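Local coordinates for protein endo-b-1,4-glucanase (PDB 1KS8) that probably cuts internal beta-1,4-glucosidic linkages in cellulose, lichenin and cereal beta-D-glucans, as a family 9 glycoside hydrolase, at residues A[153-156]-A[157-161]; A[198-201]-A[202-205]; A[232-235]-A[236-240]; A[269-272]-A[273-276]. One frame throughout, in Å; residues are numbered along the deposited sequence.

Interaction 1. Residues A[153-156]-A[157-161]; sequences GETA and AALAA
L159 lays its CD1 methyl alongside the CG2 methyl of T155, one helical turn earlier, at 4.0 Å. The two side chains point the same way. With CG of L159 anti to its own carbonyl carbon (chi1 -67°), the leucine leans back along the helix, and CG rests 3.2 Å from T155 O. The T155 hydroxyl is turned the other way and hydrogen-bonds L151 O, leaving the methyl to face the leucine. Beneath run four i to i+4 backbone bonds, among them A157 N to G153 O and A160 N to A156 O, both 2.9 Å. The alanines add only methyls: A157 CB lies 3.4 Å from E154 O, and A160 CB the same distance from A156 O. E154 carries the one buried carboxylate, gripped by K256, T70 and W217. It lies close to E214, which binds calcium in another structure of this protein but not here; at the crystal's pH of 2.5 a proton may well relieve the two acids. All the touching residues are buried, and helices 62-78, 89-106, 171-190 and 212-226 close round them, consistent with an inner helix of the (alpha/alpha)6 barrel, its alanines packed against helices 62-78 and 212-226.

Interaction 2. Residues A[198-201]-A[202-205]; sequences SITD and ARNF
T200 and R203 run alongside one another, with the CG2 methyl of T200 over one face of the guanidinium and 3.6 Å from R203 NH2. The arginine gets there by leaving its backbone with CG opposite N and then bending at chi2 (148°) and chi3 (53°), which folds the flat group back across the threonine. Water 1 closes this fold: it donates to T200 O at 2.8 Å and accepts from R203 NH2 at 3.1 Å. D201 and F205 meet differently, crossing obliquely with carboxylate and ring planes 49° apart. Here the ring edge does the touching, CD2 of F205 lying 3.1 Å from D201 O, near the ring plane. The D201 carboxylate itself is held by Q116 and the backbone N of G120, while H124 stands nearly perpendicular to the F205 ring and F61 also meets it. On the buried side, I199 CG2 meets A202 CB at 4.2 Å. The backbone bonds are of i to i+3 type, A202 N to I199 O and R203 N to T200 O, both 3.1 Å, the donors standing well out of the carbonyl planes. An inverse gamma turn centred on I199 thus leads into a short 3-10 turn, in the loop joining helices 195-198 and 212-226, whose F205 side chain lies about 9 Å from that of E412, the predicted active-site residue.

Interaction 3. Residues A[232-235]-A[236-240]; sequences LNTA and ESLYD
L232 and E236 make a one-turn, i to i+4 contact on helix 229-241, at the periphery of the barrel, where helices 212-226 and 257-268 pack against it. The two side chains run side by side. CD1 of L232 lies 4.0 Å from E236 CG, and CG of L232 is 3.9 Å from E236 OE1, so the leucine flanks the outer part of the glutamate, from CG to OE1. Beyond CG the glutamate is extended, which carries the carboxylate clear of its own helix: OE2 forms a salt bridge with K270 NZ and a hydrogen bond with Y273 OH, while OE1 accepts a 2.6 Å bond from water 2, itself only weakly linked to N233 ND2. With an alanine here, K270 would probably be left without its carboxylate mate and the Y273 hydroxyl without its hydrogen-bond partner, and a gap would open beside L232. On another side of the helix S237 turns its hydroxyl back beside its own N (chi1 -68°), and OG donates to N233 O at 2.7 Å. The same oxygen also accepts from S237 N at 2.8 Å, the two donors arriving from opposite faces of the carbonyl plane. T234 and L238 also lie side by side, though the model places L238 CD2 too close to T234 O for its exact position to be trusted; the T234 hydroxyl goes to T230 O. This is an amphipathic helix of the (alpha/alpha)6 barrel, its serine folded onto the preceding turn and its glutamate tying it to helix 271-286.

Interaction 4. Residues A[269-272]-A[273-276]; sequences NKQA and YKDT
The first turn of helix 271-286, with K270 at its N-cap position, begins right after N269, which leaves helix 257-268 with positive phi. K270 and Y273 extend together from this turn: CB of K270 is 3.8 Å from Y273 CD2, and CD lies 3.9 Å from Y273 CE2, so the lysine's methylene chain follows the obliquely turned ring. Both polar ends finish on E236, and the Y273 side chain packs against L264, A265 and T268 of helix 257-268. The K270 carbonyl is only weakly bonded to Y273 N. K274 leaves in a different direction, roughly at right angles to K270. With CG anti to its carbonyl carbon (chi1 -58°) and the rest of the chain extended, it reaches back past K270 O, 3.5 Å from K274 CG, until NZ makes a weak 3.4 Å bond to N269 O. A leucine in place of K274 would lose that reach, and N269 O would probably lack its cation. Further on, D275 N bonds Q271 O at 2.9 Å, and Q271 CG lies 3.7 Å from both carboxylate oxygens of D275. T276 N reaches A272 O at 3.3 Å, and water 3 donates to the same carbonyl at 2.9 Å. The K274 ammonium group thus sits by the carbonyl end of helix 257-268, where its charge would be expected to be favourable; but its bond is long and lies at an exposed surface, so any contribution is probably modest, whereas Y273 is buried against the preceding helix.

How the interactions relate
Interaction 1 is core: alanines with one threonine-leucine pair between neighbouring helices, and a single well-gripped carboxylate near the calcium-binding residue E214. Interactions 3 and 4 are peripheral and more polar, and the two meet each other: residues 232-240 supply the carboxylate, residues 269-276 the lysine and phenol, and the rings of Y239 and Y273 pack edge to face beside them. Interaction 2 stands apart, about 29 Å from interaction 3 and 36 Å from interaction 4 between centres, in a loop rather than a helix, with i to i+3 bonding and an aromatic near the predicted active site. Interactions 1 and 3 are linked indirectly, since helix 212-226 packs on both.

Interaction 1. Residues A[153-156]-A[157-161]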
ATOM      1  N   GLY A 153      -0.006  12.073   8.950  1.00  9.05           N
ATOM      2  CA  GLY A 153      -0.609  12.590   7.736  1.00  9.95           C
ATOM      3  C   GLY A 153      -1.110  11.505   6.799  1.00  9.26           C
ATOM      4  O   GLY A 153      -2.230  11.584   6.295  1.00  8.97           O
ATOM      5  N   GLU A 154      -0.292  10.483   6.558  1.00  9.64           N
ATOM      6  CA  GLU A 154      -0.715   9.412   5.665  1.00  9.08           C
ATOM      7  C   GLU A 154      -1.897   8.670   6.267  1.00  8.01           C
ATOM      8  O   GLU A 154      -2.806   8.258   5.552  1.00  8.56           O
ATOM      9  CB  GLU A 154       0.428   8.430   5.402  1.00  8.81           C
ATOM     10  CG  GLU A 154       0.112   7.402   4.315  1.00  9.52           C
ATOM     11  CD  GLU A 154      -0.193   8.049   2.973  1.00 10.29           C
ATOM     12  OE1 GLU A 154       0.624   8.880   2.521  1.00 12.25           O
ATOM     13  OE2 GLU A 154      -1.241   7.732   2.366  1.00  8.98           O
ATOM     14  N   THR A 155      -1.886   8.502   7.585  1.00  8.05           N
ATOM     15  CA  THR A 155      -2.982   7.813   8.251  1.00  7.48           C
ATOM     16  C   THR A 155      -4.257   8.649   8.153  1.00  7.59           C
ATOM     17  O   THR A 155      -5.344   8.109   7.944  1.00  8.44           O
ATOM     18  CB  THR A 155      -2.639   7.516   9.723  1.00  7.50           C
ATOM     19  OG1 THR A 155      -1.425   6.752   9.775  1.00  7.29           O
ATOM     20  CG2 THR A 155      -3.754   6.707  10.381  1.00  8.90           C
ATOM     21  N   ALA A 156      -4.125   9.966   8.290  1.00  8.09           N
ATOM     22  CA  ALA A 156      -5.287  10.844   8.178  1.00  8.48           C
ATOM     23  C   ALA A 156      -5.859  10.730   6.761  1.00  8.14           C
ATOM     24  O   ALA A 156      -7.077  10.712   6.567  1.00  8.39           O
ATOM     25  CB  ALA A 156      -4.886  12.280   8.469  1.00  9.01           C
ATOM     26  N   ALA A 157      -4.975  10.646   5.771  1.00  8.93           N
ATOM     27  CA  ALA A 157      -5.395  10.518   4.380  1.00  8.52           C
ATOM     28  C   ALA A 157      -6.145   9.206   4.172  1.00  7.72           C
ATOM     29  O   ALA A 157      -7.190   9.174   3.523  1.00  8.61           O
ATOM     30  CB  ALA A 157      -4.183  10.575   3.456  1.00  8.42           C
ATOM     31  N   ALA A 158      -5.609   8.123   4.729  1.00  8.73           N
ATOM     32  CA  ALA A 158      -6.238   6.816   4.596  1.00  7.73           C
ATOM     33  C   ALA A 158      -7.628   6.829   5.222  1.00  8.23           C
ATOM     34  O   ALA A 158      -8.585   6.308   4.647  1.00  9.11           O
ATOM     35  CB  ALA A 158      -5.373   5.744   5.260  1.00  8.49           C
ATOM     36  N   LEU A 159      -7.734   7.431   6.402  1.00  8.62           N
ATOM     37  CA  LEU A 159      -9.011   7.503   7.101  1.00  9.21           C
ATOM     38  C   LEU A 159     -10.018   8.360   6.338  1.00  9.22           C
ATOM     39  O   LEU A 159     -11.194   8.002   6.232  1.00  9.88           O
ATOM     40  CB  LEU A 159      -8.796   8.051   8.512  1.00  8.90           C
ATOM     41  CG  LEU A 159      -8.007   7.117   9.434  1.00  9.69           C
ATOM     42  CD1 LEU A 159      -7.568   7.878  10.676  1.00 17.30           C
ATOM     43  CD2 LEU A 159      -8.858   5.918   9.811  1.00 11.07           C
ATOM     44  N   ALA A 160      -9.554   9.479   5.792  1.00  9.27           N
ATOM     45  CA  ALA A 160     -10.429  10.363   5.032  1.00  9.17           C
ATOM     46  C   ALA A 160     -10.896   9.661   3.761  1.00  9.30           C
ATOM     47  O   ALA A 160     -12.073   9.716   3.407  1.00 10.37           O
ATOM     48  CB  ALA A 160      -9.700  11.659   4.686  1.00  9.32           C
ATOM     49  N   ALA A 161      -9.975   8.991   3.077  1.00  8.60           N
ATOM     50  CA  ALA A 161     -10.329   8.274   1.858  1.00  9.24           C
ATOM     51  C   ALA A 161     -11.336   7.179   2.202  1.00  9.14           C
ATOM     52  O   ALA A 161     -12.329   6.987   1.496  1.00  9.82           O
ATOM     53  CB  ALA A 161      -9.083   7.671   1.219  1.00  9.50           C
TER

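Interaction 2. Residues A[198-201]-A[202-205]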
ATOM      1  N   SER A 198      11.279   9.743  15.682  1.00 10.94           N
ATOM      2  CA  SER A 198      10.580   9.458  16.933  1.00 10.26           C
ATOM      3  C   SER A 198      10.560   7.945  17.152  1.00 10.88           C
ATOM      4  O   SER A 198      11.007   7.452  18.188  1.00 13.33           O
ATOM      5  CB  SER A 198       9.156  10.014  16.878  1.00 10.78           C
ATOM      6  OG  SER A 198       9.182  11.429  16.763  1.00 12.89           O
ATOM      7  N   ILE A 199      10.029   7.213  16.180  1.00  9.32           N
ATOM      8  CA  ILE A 199      10.005   5.756  16.246  1.00  9.34           C
ATOM      9  C   ILE A 199      11.291   5.389  15.514  1.00  9.26           C
ATOM     10  O   ILE A 199      11.289   5.080  14.320  1.00  9.41           O
ATOM     11  CB  ILE A 199       8.771   5.182  15.518  1.00  9.37           C
ATOM     12  CG1 ILE A 199       7.496   5.675  16.211  1.00 10.28           C
ATOM     13  CG2 ILE A 199       8.823   3.658  15.517  1.00  9.81           C
ATOM     14  CD1 ILE A 199       6.202   5.184  15.585  1.00  9.71           C
ATOM     15  N   THR A 200      12.400   5.451  16.243  1.00  9.54           N
ATOM     16  CA  THR A 200      13.705   5.191  15.652  1.00  9.74           C
ATOM     17  C   THR A 200      13.927   3.805  15.069  1.00  9.52           C
ATOM     18  O   THR A 200      14.773   3.638  14.194  1.00 10.62           O
ATOM     19  CB  THR A 200      14.842   5.502  16.650  1.00 10.75           C
ATOM     20  OG1 THR A 200      14.695   4.694  17.822  1.00 12.75           O
ATOM     21  CG2 THR A 200      14.814   6.979  17.043  1.00 12.72           C
ATOM     22  N   ASP A 201      13.182   2.806  15.528  1.00  8.94           N
ATOM     23  CA  ASP A 201      13.371   1.471  14.978  1.00  9.37           C
ATOM     24  C   ASP A 201      13.047   1.479  13.487  1.00  9.69           C
ATOM     25  O   ASP A 201      13.653   0.748  12.706  1.00  9.62           O
ATOM     26  CB  ASP A 201      12.478   0.454  15.687  1.00  7.88           C
ATOM     27  CG  ASP A 201      12.848  -0.977  15.342  1.00  8.83           C
ATOM     28  OD1 ASP A 201      12.001  -1.710  14.788  1.00  8.62           O
ATOM     29  OD2 ASP A 201      14.000  -1.364  15.627  1.00  9.71           O
ATOM     30  N   ALA A 202      12.098   2.324  13.099  1.00  9.39           N
ATOM     31  CA  ALA A 202      11.667   2.410  11.707  1.00  8.69           C
ATOM     32  C   ALA A 202      12.658   3.078  10.764  1.00  9.24           C
ATOM     33  O   ALA A 202      12.547   2.944   9.545  1.00  9.57           O
ATOM     34  CB  ALA A 202      10.320   3.134  11.632  1.00  8.43           C
ATOM     35  N   ARG A 203      13.631   3.786  11.324  1.00 10.27           N
ATOM     36  CA  ARG A 203      14.612   4.497  10.514  1.00 11.48           C
ATOM     37  C   ARG A 203      15.378   3.615   9.531  1.00 10.34           C
ATOM     38  O   ARG A 203      15.811   4.081   8.476  1.00 11.85           O
ATOM     39  CB  ARG A 203      15.587   5.237  11.432  1.00 14.20           C
ATOM     40  CG  ARG A 203      16.534   6.186  10.719  1.00 19.57           C
ATOM     41  CD  ARG A 203      16.849   7.373  11.616  1.00 23.78           C
ATOM     42  NE  ARG A 203      17.330   6.951  12.928  1.00 27.40           N
ATOM     43  CZ  ARG A 203      17.400   7.744  13.991  1.00 27.59           C
ATOM     44  NH1 ARG A 203      17.017   9.012  13.903  1.00 28.08           N
ATOM     45  NH2 ARG A 203      17.852   7.271  15.144  1.00 28.04           N
ATOM     46  N   ASN A 204      15.529   2.337   9.859  1.00  9.55           N
ATOM     47  CA  ASN A 204      16.263   1.434   8.982  1.00 10.40           C
ATOM     48  C   ASN A 204      15.387   0.487   8.177  1.00 10.95           C
ATOM     49  O   ASN A 204      15.888  -0.452   7.556  1.00 11.94           O
ATOM     50  CB  ASN A 204      17.276   0.643   9.804  1.00 11.55           C
ATOM     51  CG  ASN A 204      18.282   1.543  10.482  1.00 11.22           C
ATOM     52  OD1 ASN A 204      19.045   2.245   9.816  1.00 13.36           O
ATOM     53  ND2 ASN A 204      18.280   1.544  11.811  1.00 10.77           N
ATOM     54  N   PHE A 205      14.083   0.743   8.173  1.00  9.55           N
ATOM     55  CA  PHE A 205      13.142  -0.095   7.439  1.00  9.88           C
ATOM     56  C   PHE A 205      12.231   0.742   6.544  1.00 10.35           C
ATOM     57  O   PHE A 205      12.050   0.431   5.366  1.00 11.40           O
ATOM     58  CB  PHE A 205      12.316  -0.924   8.428  1.00  9.72           C
ATOM     59  CG  PHE A 205      13.150  -1.838   9.281  1.00  9.21           C
ATOM     60  CD1 PHE A 205      13.744  -2.975   8.735  1.00 10.11           C
ATOM     61  CD2 PHE A 205      13.380  -1.539  10.621  1.00  9.28           C
ATOM     62  CE1 PHE A 205      14.558  -3.797   9.512  1.00  9.95           C
ATOM     63  CE2 PHE A 205      14.192  -2.355  11.407  1.00  9.21           C
ATOM     64  CZ  PHE A 205      14.784  -3.486  10.850  1.00  9.62           C
TER
HETATM   65  O   HOH W   1      17.508   4.240  14.636  1.00 25.55           O

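Interaction 3. Residues A[232-235]-A[236-240]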
ATOM      1  N   LEU A 232      -8.788  22.626   1.528  1.00 16.58           N
ATOM      2  CA  LEU A 232      -8.285  22.892   0.185  1.00 16.80           C
ATOM      3  C   LEU A 232      -7.290  24.046   0.228  1.00 17.17           C
ATOM      4  O   LEU A 232      -6.222  23.983  -0.381  1.00 16.62           O
ATOM      5  CB  LEU A 232      -9.432  23.240  -0.763  1.00 18.63           C
ATOM      6  CG  LEU A 232      -9.003  23.603  -2.188  1.00 20.98           C
ATOM      7  CD1 LEU A 232      -8.238  22.444  -2.812  1.00 21.20           C
ATOM      8  CD2 LEU A 232     -10.229  23.945  -3.018  1.00 21.24           C
ATOM      9  N   ASN A 233      -7.647  25.102   0.953  1.00 17.84           N
ATOM     10  CA  ASN A 233      -6.782  26.267   1.079  1.00 17.71           C
ATOM     11  C   ASN A 233      -5.454  25.869   1.702  1.00 16.52           C
ATOM     12  O   ASN A 233      -4.393  26.291   1.244  1.00 16.48           O
ATOM     13  CB  ASN A 233      -7.463  27.342   1.929  1.00 20.17           C
ATOM     14  CG  ASN A 233      -8.659  27.964   1.233  1.00 23.24           C
ATOM     15  OD1 ASN A 233      -9.486  28.620   1.866  1.00 25.76           O
ATOM     16  ND2 ASN A 233      -8.749  27.771  -0.081  1.00 24.66           N
ATOM     17  N   THR A 234      -5.512  25.053   2.749  1.00 14.83           N
ATOM     18  CA  THR A 234      -4.302  24.592   3.412  1.00 14.62           C
ATOM     19  C   THR A 234      -3.475  23.745   2.445  1.00 13.51           C
ATOM     20  O   THR A 234      -2.269  23.939   2.315  1.00 13.89           O
ATOM     21  CB  THR A 234      -4.640  23.757   4.667  1.00 15.26           C
ATOM     22  OG1 THR A 234      -5.273  24.597   5.642  1.00 17.45           O
ATOM     23  CG2 THR A 234      -3.381  23.157   5.265  1.00 16.69           C
ATOM     24  N   ALA A 235      -4.129  22.817   1.754  1.00 12.83           N
ATOM     25  CA  ALA A 235      -3.432  21.957   0.802  1.00 13.20           C
ATOM     26  C   ALA A 235      -2.677  22.770  -0.246  1.00 13.30           C
ATOM     27  O   ALA A 235      -1.489  22.543  -0.483  1.00 13.13           O
ATOM     28  CB  ALA A 235      -4.422  21.022   0.120  1.00 12.69           C
ATOM     29  N   GLU A 236      -3.365  23.723  -0.867  1.00 13.77           N
ATOM     30  CA  GLU A 236      -2.747  24.545  -1.900  1.00 14.71           C
ATOM     31  C   GLU A 236      -1.704  25.515  -1.359  1.00 15.91           C
ATOM     32  O   GLU A 236      -0.700  25.776  -2.018  1.00 16.11           O
ATOM     33  CB  GLU A 236      -3.821  25.299  -2.686  1.00 14.69           C
ATOM     34  CG  GLU A 236      -4.754  24.372  -3.453  1.00 17.05           C
ATOM     35  CD  GLU A 236      -5.547  25.085  -4.527  1.00 18.59           C
ATOM     36  OE1 GLU A 236      -6.461  25.862  -4.185  1.00 19.17           O
ATOM     37  OE2 GLU A 236      -5.245  24.870  -5.719  1.00 19.06           O
ATOM     38  N   SER A 237      -1.936  26.044  -0.163  1.00 15.33           N
ATOM     39  CA  SER A 237      -0.982  26.965   0.444  1.00 16.97           C
ATOM     40  C   SER A 237       0.325  26.232   0.738  1.00 16.20           C
ATOM     41  O   SER A 237       1.406  26.730   0.434  1.00 15.55           O
ATOM     42  CB  SER A 237      -1.551  27.551   1.739  1.00 17.53           C
ATOM     43  OG  SER A 237      -2.652  28.404   1.472  1.00 22.84           O
ATOM     44  N   LEU A 238       0.221  25.043   1.326  1.00 14.93           N
ATOM     45  CA  LEU A 238       1.406  24.259   1.648  1.00 15.61           C
ATOM     46  C   LEU A 238       2.083  23.757   0.376  1.00 14.43           C
ATOM     47  O   LEU A 238       3.307  23.673   0.310  1.00 14.43           O
ATOM     48  CB  LEU A 238       1.036  23.078   2.557  1.00 16.49           C
ATOM     49  CG  LEU A 238       0.769  23.380   4.040  1.00 18.46           C
ATOM     50  CD1 LEU A 238       2.012  23.988   4.662  1.00 19.72           C
ATOM     51  CD2 LEU A 238      -0.398  24.330   4.198  1.00 21.80           C
ATOM     52  N   TYR A 239       1.284  23.430  -0.636  1.00 14.26           N
ATOM     53  CA  TYR A 239       1.828  22.953  -1.903  1.00 15.04           C
ATOM     54  C   TYR A 239       2.764  24.015  -2.477  1.00 15.82           C
ATOM     55  O   TYR A 239       3.858  23.704  -2.949  1.00 15.84           O
ATOM     56  CB  TYR A 239       0.693  22.655  -2.892  1.00 15.27           C
ATOM     57  CG  TYR A 239       1.150  22.112  -4.234  1.00 15.67           C
ATOM     58  CD1 TYR A 239       1.688  22.957  -5.208  1.00 15.44           C
ATOM     59  CD2 TYR A 239       1.056  20.752  -4.524  1.00 15.69           C
ATOM     60  CE1 TYR A 239       2.119  22.458  -6.437  1.00 17.13           C
ATOM     61  CE2 TYR A 239       1.487  20.244  -5.749  1.00 15.45           C
ATOM     62  CZ  TYR A 239       2.017  21.101  -6.699  1.00 16.87           C
ATOM     63  OH  TYR A 239       2.448  20.600  -7.909  1.00 17.32           O
ATOM     64  N   ASP A 240       2.328  25.271  -2.427  1.00 17.86           N
ATOM     65  CA  ASP A 240       3.130  26.378  -2.937  1.00 18.72           C
ATOM     66  C   ASP A 240       4.303  26.680  -2.011  1.00 19.40           C
ATOM     67  O   ASP A 240       5.425  26.880  -2.468  1.00 20.06           O
ATOM     68  CB  ASP A 240       2.276  27.640  -3.096  1.00 20.64           C
ATOM     69  CG  ASP A 240       1.184  27.482  -4.135  1.00 22.25           C
ATOM     70  OD1 ASP A 240       1.373  26.694  -5.085  1.00 23.73           O
ATOM     71  OD2 ASP A 240       0.143  28.160  -4.011  1.00 23.57           O
TER
HETATM   72  O   HOH W   2      -6.523  27.656  -2.249  1.00 39.14           O

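Interaction 4. Residues A[269-272]-A[273-276]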
ATOM      1  N   ASN A 269      -9.429  21.321 -10.619  1.00 15.32           N
ATOM      2  CA  ASN A 269      -9.568  21.459 -12.069  1.00 15.35           C
ATOM      3  C   ASN A 269      -8.555  22.470 -12.608  1.00 15.13           C
ATOM      4  O   ASN A 269      -8.653  22.900 -13.758  1.00 16.72           O
ATOM      5  CB  ASN A 269     -10.987  21.916 -12.435  1.00 16.58           C
ATOM      6  CG  ASN A 269     -11.332  21.649 -13.893  1.00 18.84           C
ATOM      7  OD1 ASN A 269     -12.186  22.322 -14.473  1.00 22.99           O
ATOM      8  ND2 ASN A 269     -10.684  20.654 -14.485  1.00 17.87           N
ATOM      9  N   LYS A 270      -7.582  22.846 -11.782  1.00 13.92           N
ATOM     10  CA  LYS A 270      -6.571  23.813 -12.198  1.00 13.03           C
ATOM     11  C   LYS A 270      -5.574  23.219 -13.187  1.00 13.96           C
ATOM     12  O   LYS A 270      -5.057  22.118 -12.986  1.00 13.78           O
ATOM     13  CB  LYS A 270      -5.825  24.368 -10.985  1.00 14.90           C
ATOM     14  CG  LYS A 270      -6.669  25.271 -10.103  1.00 16.33           C
ATOM     15  CD  LYS A 270      -5.840  25.866  -8.980  1.00 17.98           C
ATOM     16  CE  LYS A 270      -6.676  26.773  -8.096  1.00 19.97           C
ATOM     17  NZ  LYS A 270      -5.841  27.409  -7.039  1.00 20.93           N
ATOM     18  N   GLN A 271      -5.300  23.967 -14.252  1.00 12.65           N
ATOM     19  CA  GLN A 271      -4.385  23.520 -15.296  1.00 11.62           C
ATOM     20  C   GLN A 271      -2.951  23.283 -14.825  1.00 11.33           C
ATOM     21  O   GLN A 271      -2.285  22.367 -15.308  1.00 10.81           O
ATOM     22  CB  GLN A 271      -4.375  24.530 -16.452  1.00 12.53           C
ATOM     23  CG  GLN A 271      -3.487  24.111 -17.616  1.00 11.52           C
ATOM     24  CD  GLN A 271      -3.985  22.855 -18.309  1.00 10.46           C
ATOM     25  OE1 GLN A 271      -3.201  21.965 -18.646  1.00 13.11           O
ATOM     26  NE2 GLN A 271      -5.289  22.781 -18.533  1.00 10.17           N
ATOM     27  N   ALA A 272      -2.476  24.097 -13.886  1.00 11.23           N
ATOM     28  CA  ALA A 272      -1.108  23.968 -13.384  1.00 12.31           C
ATOM     29  C   ALA A 272      -0.777  22.556 -12.904  1.00 11.74           C
ATOM     30  O   ALA A 272       0.286  22.022 -13.216  1.00 12.41           O
ATOM     31  CB  ALA A 272      -0.867  24.972 -12.260  1.00 12.82           C
ATOM     32  N   TYR A 273      -1.682  21.957 -12.137  1.00 11.97           N
ATOM     33  CA  TYR A 273      -1.455  20.606 -11.637  1.00 11.38           C
ATOM     34  C   TYR A 273      -1.435  19.613 -12.795  1.00 11.65           C
ATOM     35  O   TYR A 273      -0.620  18.691 -12.820  1.00 11.05           O
ATOM     36  CB  TYR A 273      -2.550  20.210 -10.645  1.00 11.80           C
ATOM     37  CG  TYR A 273      -2.634  21.099  -9.423  1.00 11.72           C
ATOM     38  CD1 TYR A 273      -1.538  21.265  -8.576  1.00 12.38           C
ATOM     39  CD2 TYR A 273      -3.818  21.767  -9.109  1.00 11.60           C
ATOM     40  CE1 TYR A 273      -1.620  22.075  -7.443  1.00 13.46           C
ATOM     41  CE2 TYR A 273      -3.909  22.577  -7.982  1.00 12.32           C
ATOM     42  CZ  TYR A 273      -2.810  22.725  -7.154  1.00 12.80           C
ATOM     43  OH  TYR A 273      -2.903  23.521  -6.035  1.00 14.40           O
ATOM     44  N   LYS A 274      -2.335  19.812 -13.754  1.00 10.94           N
ATOM     45  CA  LYS A 274      -2.419  18.934 -14.913  1.00 10.89           C
ATOM     46  C   LYS A 274      -1.141  18.992 -15.740  1.00  9.80           C
ATOM     47  O   LYS A 274      -0.724  17.983 -16.307  1.00 10.65           O
ATOM     48  CB  LYS A 274      -3.627  19.309 -15.777  1.00 10.78           C
ATOM     49  CG  LYS A 274      -4.946  19.255 -15.024  1.00 10.81           C
ATOM     50  CD  LYS A 274      -6.110  19.694 -15.897  1.00 12.32           C
ATOM     51  CE  LYS A 274      -7.381  19.832 -15.076  1.00 13.50           C
ATOM     52  NZ  LYS A 274      -8.525  20.259 -15.923  1.00 15.98           N
ATOM     53  N   ASP A 275      -0.519  20.169 -15.807  1.00  9.94           N
ATOM     54  CA  ASP A 275       0.725  20.324 -16.558  1.00 10.27           C
ATOM     55  C   ASP A 275       1.814  19.458 -15.928  1.00 11.11           C
ATOM     56  O   ASP A 275       2.543  18.752 -16.623  1.00 11.86           O
ATOM     57  CB  ASP A 275       1.205  21.783 -16.558  1.00 11.56           C
ATOM     58  CG  ASP A 275       0.281  22.716 -17.320  1.00 12.67           C
ATOM     59  OD1 ASP A 275      -0.299  22.297 -18.340  1.00 11.19           O
ATOM     60  OD2 ASP A 275       0.154  23.888 -16.903  1.00 13.79           O
ATOM     61  N   THR A 276       1.924  19.521 -14.605  1.00 11.45           N
ATOM     62  CA  THR A 276       2.942  18.748 -13.907  1.00 12.01           C
ATOM     63  C   THR A 276       2.726  17.247 -14.082  1.00 11.73           C
ATOM     64  O   THR A 276       3.687  16.492 -14.237  1.00 12.96           O
ATOM     65  CB  THR A 276       2.972  19.099 -12.408  1.00 12.95           C
ATOM     66  OG1 THR A 276       3.126  20.517 -12.256  1.00 14.45           O
ATOM     67  CG2 THR A 276       4.138  18.403 -11.725  1.00 14.62           C
TER
HETATM   68  O   HOH W   3       2.828  23.445 -13.663  1.00 20.42           O